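Local coordinates for protein glycosyl hydrolase BlGH5_18 (PDB 7LQX) that probably hydrolyses glycosidic bonds as a family GH5 subfamily 18 glycosidase in the breakdown of N-glycans by a gut bifidobacterium, at residues N267-A279 with A300-W312. Numbering follows the deposited sequence. Where two conformers were deposited one is given.
With EDO (1,2-ethanediol), chain D.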
loop_
_atom_site.group_PDB
_atom_site.type_symbol
_atom_site.label_atom_id
_atom_site.label_comp_id
_atom_site.label_asym_id
_atom_site.label_seq_id
_atom_site.Cartn_x
_atom_site.Cartn_y
_atom_site.Cartn_z
ATOM N N ASN A 267 -12.977 17.607 32.192
ATOM C CA ASN A 267 -14.206 17.049 32.737
ATOM C C ASN A 267 -13.817 15.969 33.734
ATOM O O ASN A 267 -13.275 14.930 33.322
ATOM C CB ASN A 267 -15.039 16.452 31.611
ATOM C CG ASN A 267 -16.185 15.584 32.111
ATOM O OD1 ASN A 267 -16.571 15.642 33.277
ATOM N ND2 ASN A 267 -16.727 14.761 31.217
ATOM N N PRO A 268 -14.061 16.149 35.037
ATOM C CA PRO A 268 -13.601 15.144 36.011
ATOM C C PRO A 268 -14.316 13.809 35.915
ATOM O O PRO A 268 -13.858 12.841 36.539
ATOM C CB PRO A 268 -13.866 15.819 37.367
ATOM C CG PRO A 268 -14.980 16.745 37.092
ATOM C CD PRO A 268 -14.744 17.280 35.696
ATOM N N ASP A 269 -15.409 13.726 35.161
ATOM C CA ASP A 269 -16.140 12.483 34.948
ATOM C C ASP A 269 -15.805 11.819 33.616
ATOM O O ASP A 269 -16.433 10.821 33.267
ATOM C CB ASP A 269 -17.646 12.748 35.077
ATOM C CG ASP A 269 -18.011 13.321 36.428
ATOM O OD1 ASP A 269 -17.525 12.783 37.441
ATOM O OD2 ASP A 269 -18.758 14.319 36.474
ATOM N N ARG A 270 -14.823 12.330 32.880
ATOM C CA ARG A 270 -14.512 11.765 31.573
ATOM C C ARG A 270 -14.129 10.294 31.693
ATOM O O ARG A 270 -13.256 9.946 32.502
ATOM C CB ARG A 270 -13.363 12.536 30.943
ATOM C CG ARG A 270 -12.963 11.987 29.584
ATOM C CD ARG A 270 -11.853 12.819 29.018
ATOM N NE ARG A 270 -11.318 12.406 27.718
ATOM C CZ ARG A 270 -11.788 12.805 26.539
ATOM N NH1 ARG A 270 -12.868 13.568 26.476
ATOM N NH2 ARG A 270 -11.183 12.412 25.420
ATOM N N PRO A 271 -14.741 9.406 30.912
ATOM C CA PRO A 271 -14.335 7.995 30.953
ATOM C C PRO A 271 -12.955 7.788 30.355
ATOM O O PRO A 271 -12.564 8.451 29.392
ATOM C CB PRO A 271 -15.407 7.282 30.113
ATOM C CG PRO A 271 -16.563 8.257 30.028
ATOM C CD PRO A 271 -15.903 9.610 30.031
ATOM N N VAL A 272 -12.227 6.845 30.944
ATOM C CA VAL A 272 -10.954 6.362 30.429
ATOM C C VAL A 272 -11.170 4.949 29.901
ATOM O O VAL A 272 -11.539 4.046 30.658
ATOM C CB VAL A 272 -9.871 6.361 31.517
ATOM C CG1 VAL A 272 -8.581 5.793 30.955
ATOM C CG2 VAL A 272 -9.646 7.759 32.050
ATOM N N TRP A 273 -10.915 4.740 28.614
ATOM C CA TRP A 273 -11.011 3.423 27.998
ATOM C C TRP A 273 -9.597 2.875 27.830
ATOM O O TRP A 273 -8.805 3.423 27.064
ATOM C CB TRP A 273 -11.718 3.540 26.646
ATOM C CG TRP A 273 -11.951 2.224 25.968
ATOM C CD1 TRP A 273 -11.735 0.988 26.490
ATOM C CD2 TRP A 273 -12.460 2.014 24.644
ATOM N NE1 TRP A 273 -12.057 0.016 25.574
ATOM C CE2 TRP A 273 -12.522 0.621 24.436
ATOM C CE3 TRP A 273 -12.881 2.865 23.622
ATOM C CZ2 TRP A 273 -12.971 0.063 23.243
ATOM C CZ3 TRP A 273 -13.338 2.314 22.447
ATOM C CH2 TRP A 273 -13.376 0.922 22.261
ATOM N N LEU A 274 -9.280 1.822 28.580
ATOM C CA LEU A 274 -8.081 1.022 28.333
ATOM C C LEU A 274 -8.375 0.217 27.073
ATOM O O LEU A 274 -8.798 -0.943 27.115
ATOM C CB LEU A 274 -7.806 0.139 29.531
ATOM C CG LEU A 274 -6.472 -0.590 29.531
ATOM C CD1 LEU A 274 -5.300 0.318 29.238
ATOM C CD2 LEU A 274 -6.303 -1.261 30.894
ATOM N N GLN A 275 -8.190 0.886 25.930
ATOM C CA GLN A 275 -8.619 0.367 24.635
ATOM C C GLN A 275 -7.673 -0.690 24.097
ATOM O O GLN A 275 -8.094 -1.509 23.271
ATOM C CB GLN A 275 -8.769 1.557 23.677
ATOM C CG GLN A 275 -9.356 1.214 22.326
ATOM C CD GLN A 275 -9.414 2.399 21.379
ATOM O OE1 GLN A 275 -10.492 2.789 20.902
ATOM N NE2 GLN A 275 -8.280 2.976 21.104
ATOM N N GLU A 276 -6.424 -0.700 24.555
ATOM C CA GLU A 276 -5.547 -1.830 24.350
ATOM C C GLU A 276 -4.734 -2.094 25.599
ATOM O O GLU A 276 -4.159 -1.169 26.179
ATOM C CB GLU A 276 -4.510 -1.606 23.239
ATOM C CG GLU A 276 -5.086 -1.446 21.876
ATOM C CD GLU A 276 -4.049 -1.199 20.817
ATOM O OE1 GLU A 276 -2.828 -1.245 21.105
ATOM O OE2 GLU A 276 -4.485 -0.911 19.682
ATOM N N VAL A 277 -4.660 -3.357 25.981
ATOM C CA VAL A 277 -3.665 -3.831 26.933
ATOM C C VAL A 277 -3.360 -5.264 26.540
ATOM O O VAL A 277 -4.277 -6.058 26.312
ATOM C CB VAL A 277 -4.155 -3.709 28.387
ATOM C CG1 VAL A 277 -5.507 -4.352 28.531
ATOM C CG2 VAL A 277 -3.138 -4.318 29.345
ATOM N N GLY A 278 -2.080 -5.587 26.413
ATOM C CA GLY A 278 -1.645 -6.928 26.077
ATOM C C GLY A 278 -0.470 -7.342 26.937
ATOM O O GLY A 278 0.050 -6.555 27.726
ATOM N N ALA A 279 -0.054 -8.600 26.772
ATOM C CA ALA A 279 0.991 -9.209 27.594
ATOM C C ALA A 279 2.148 -9.593 26.681
ATOM O O ALA A 279 2.279 -10.761 26.290
ATOM C CB ALA A 279 0.451 -10.429 28.336
ATOM N N ALA A 300 -5.560 -1.487 37.371
ATOM C CA ALA A 300 -6.259 -0.497 36.557
ATOM C C ALA A 300 -7.623 -0.148 37.147
ATOM O O ALA A 300 -8.052 1.011 37.084
ATOM C CB ALA A 300 -6.400 -0.996 35.117
ATOM N N ALA A 301 -8.316 -1.128 37.720
ATOM C CA ALA A 301 -9.631 -0.894 38.303
ATOM C C ALA A 301 -9.574 0.026 39.512
ATOM O O ALA A 301 -10.632 0.436 40.008
ATOM C CB ALA A 301 -10.283 -2.226 38.673
ATOM N N GLN A 302 -8.381 0.361 40.004
ATOM C CA GLN A 302 -8.276 1.357 41.063
ATOM C C GLN A 302 -8.561 2.759 40.554
ATOM O O GLN A 302 -8.749 3.673 41.364
ATOM C CB GLN A 302 -6.894 1.301 41.705
ATOM C CG GLN A 302 -6.662 0.009 42.459
ATOM C CD GLN A 302 -5.224 -0.188 42.870
ATOM O OE1 GLN A 302 -4.419 0.742 42.839
ATOM N NE2 GLN A 302 -4.888 -1.411 43.262
ATOM N N CYS A 303 -8.612 2.944 39.244
ATOM C CA CYS A 303 -8.922 4.246 38.680
ATOM C C CYS A 303 -10.428 4.458 38.659
ATOM O O CYS A 303 -11.144 3.697 38.000
ATOM C CB CYS A 303 -8.397 4.336 37.260
ATOM S SG CYS A 303 -8.771 5.923 36.476
ATOM N N PRO A 304 -10.951 5.468 39.358
ATOM C CA PRO A 304 -12.408 5.645 39.393
ATOM C C PRO A 304 -13.032 5.923 38.046
ATOM O O PRO A 304 -14.242 5.723 37.897
ATOM C CB PRO A 304 -12.608 6.831 40.351
ATOM C CG PRO A 304 -11.309 7.535 40.366
ATOM C CD PRO A 304 -10.246 6.485 40.153
ATOM N N ASN A 305 -12.258 6.391 37.067
ATOM C CA ASN A 305 -12.775 6.747 35.754
ATOM C C ASN A 305 -12.619 5.626 34.733
ATOM O O ASN A 305 -12.935 5.831 33.560
ATOM C CB ASN A 305 -12.078 8.001 35.230
ATOM C CG ASN A 305 -12.420 9.234 36.033
ATOM O OD1 ASN A 305 -12.126 9.312 37.221
ATOM N ND2 ASN A 305 -13.036 10.208 35.385
ATOM N N LEU A 306 -12.136 4.456 35.138
ATOM C CA LEU A 306 -11.940 3.377 34.176
ATOM C C LEU A 306 -13.289 2.875 33.670
ATOM O O LEU A 306 -14.095 2.338 34.432
ATOM C CB LEU A 306 -11.142 2.237 34.800
ATOM C CG LEU A 306 -10.777 1.132 33.795
ATOM C CD1 LEU A 306 -9.888 1.646 32.671
ATOM C CD2 LEU A 306 -10.113 -0.046 34.494
ATOM N N TRP A 307 -13.506 3.003 32.364
ATOM C CA TRP A 307 -14.772 2.672 31.726
ATOM C C TRP A 307 -14.780 1.265 31.163
ATOM O O TRP A 307 -15.840 0.633 31.099
ATOM C CB TRP A 307 -14.994 3.679 30.591
ATOM C CG TRP A 307 -16.128 3.419 29.658
ATOM C CD1 TRP A 307 -17.395 3.906 29.759
ATOM C CD2 TRP A 307 -16.083 2.672 28.438
ATOM N NE1 TRP A 307 -18.154 3.482 28.696
ATOM C CE2 TRP A 307 -17.371 2.723 27.871
ATOM C CE3 TRP A 307 -15.087 1.955 27.779
ATOM C CZ2 TRP A 307 -17.684 2.087 26.677
ATOM C CZ3 TRP A 307 -15.404 1.326 26.595
ATOM C CH2 TRP A 307 -16.686 1.395 26.056
ATOM N N GLY A 308 -13.636 0.769 30.735
ATOM C CA GLY A 308 -13.587 -0.538 30.106
ATOM C C GLY A 308 -12.166 -0.952 29.817
ATOM O O GLY A 308 -11.251 -0.126 29.791
ATOM N N VAL A 309 -11.998 -2.260 29.601
ATOM C CA VAL A 309 -10.717 -2.878 29.285
ATOM C C VAL A 309 -10.925 -3.733 28.048
ATOM O O VAL A 309 -11.830 -4.572 28.017
ATOM C CB VAL A 309 -10.206 -3.759 30.444
ATOM C CG1 VAL A 309 -8.886 -4.423 30.049
ATOM C CG2 VAL A 309 -10.076 -2.945 31.722
ATOM N N THR A 310 -10.086 -3.528 27.040
ATOM C CA THR A 310 -10.175 -4.248 25.771
ATOM C C THR A 310 -8.826 -4.888 25.497
ATOM O O THR A 310 -7.847 -4.195 25.213
ATOM C CB THR A 310 -10.616 -3.294 24.664
ATOM O OG1 THR A 310 -11.802 -2.609 25.105
ATOM C CG2 THR A 310 -10.895 -4.030 23.373
ATOM N N TRP A 311 -8.775 -6.210 25.619
ATOM C CA TRP A 311 -7.501 -6.912 25.541
ATOM C C TRP A 311 -6.994 -6.922 24.098
ATOM O O TRP A 311 -7.773 -7.064 23.154
ATOM C CB TRP A 311 -7.623 -8.355 26.106
ATOM C CG TRP A 311 -6.264 -8.800 26.542
ATOM C CD1 TRP A 311 -5.374 -9.571 25.845
ATOM C CD2 TRP A 311 -5.603 -8.422 27.751
ATOM N NE1 TRP A 311 -4.206 -9.701 26.558
ATOM C CE2 TRP A 311 -4.322 -9.001 27.730
ATOM C CE3 TRP A 311 -5.978 -7.654 28.859
ATOM C CZ2 TRP A 311 -3.412 -8.828 28.765
ATOM C CZ3 TRP A 311 -5.069 -7.486 29.882
ATOM C CH2 TRP A 311 -3.801 -8.066 29.825
ATOM N N TRP A 312 -5.684 -6.725 23.926
ATOM C CA TRP A 312 -5.017 -6.959 22.645
ATOM C C TRP A 312 -4.328 -8.321 22.759
ATOM O O TRP A 312 -3.312 -8.425 23.444
ATOM C CB TRP A 312 -3.979 -5.871 22.306
ATOM C CG TRP A 312 -3.514 -6.143 20.923
ATOM C CD1 TRP A 312 -2.603 -7.081 20.542
ATOM C CD2 TRP A 312 -4.010 -5.552 19.718
ATOM N NE1 TRP A 312 -2.500 -7.113 19.175
ATOM C CE2 TRP A 312 -3.347 -6.177 18.645
ATOM C CE3 TRP A 312 -4.944 -4.545 19.443
ATOM C CZ2 TRP A 312 -3.593 -5.832 17.314
ATOM C CZ3 TRP A 312 -5.186 -4.203 18.128
ATOM C CH2 TRP A 312 -4.515 -4.847 17.078
HETATM C C1 EDO D . -1.964 -2.297 18.199
HETATM O O1 EDO D . -2.346 -0.921 18.205
HETATM C C2 EDO D . -1.842 -2.752 16.748
HETATM O O2 EDO D . -0.868 -1.922 16.094
HETATM O O HOH W 1 -1.800 -10.520 25.246
#
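Val277 and Trp311 meet in the tightly packed part of this contact. The backbone O of Val277 sits 3.1 Å from CD2 of Trp311, over the centre of the indole. In one of its two conformers, Val277 CG1 lies 3.4 Å from Trp311 CE3. Gly278 CA covers the same ring face nearer the rim. A water accepts from Trp311 NE1 and Ala279 N. An alanine in place of Trp311 would probably uncover the Val277 methyls and leave this water without its indole donor.

The barrel interior has its own cluster. Trp307 turns its six-membered edge to the face of Trp273 in a T-shaped pair, with planes at 64°. Trp273 CG is anti to the backbone N (chi1 -176°), which lays the indole alongside Trp307. Gln275 CG covers the opposite face. Trp273 NE1 donates to Thr310 OG1 at 2.7 Å, nearly in the indole plane, which fixes the ring's rotation. Thr310 OG1 is also hydrogen-bonded to His62.

The other end is more open to solvent. Pro268 and Asp269 are exposed. Asn305 ND2 bridges two backbone carbonyls, Pro268 O at 3.0 Å and Arg270 O at 2.9 Å.

At the C-terminal end of the strands, Glu276 OE2 accepts from ethanediol O1, probably from the crystallisation liquor, and pairs with Arg64. GH5 enzymes carry their nucleophile glutamate at the end of the seventh strand, consistent with Glu276 lining the active site.

Val272 N to Asn305 O, Trp307 N to Val272 O and Thr310 N to Leu274 O join parallel strands 272-277 and 306-312, 26° apart, in the (beta/alpha)8 barrel. Helix 289-300 makes the crossover. Strands 229-233 and 25-29 flank the pair.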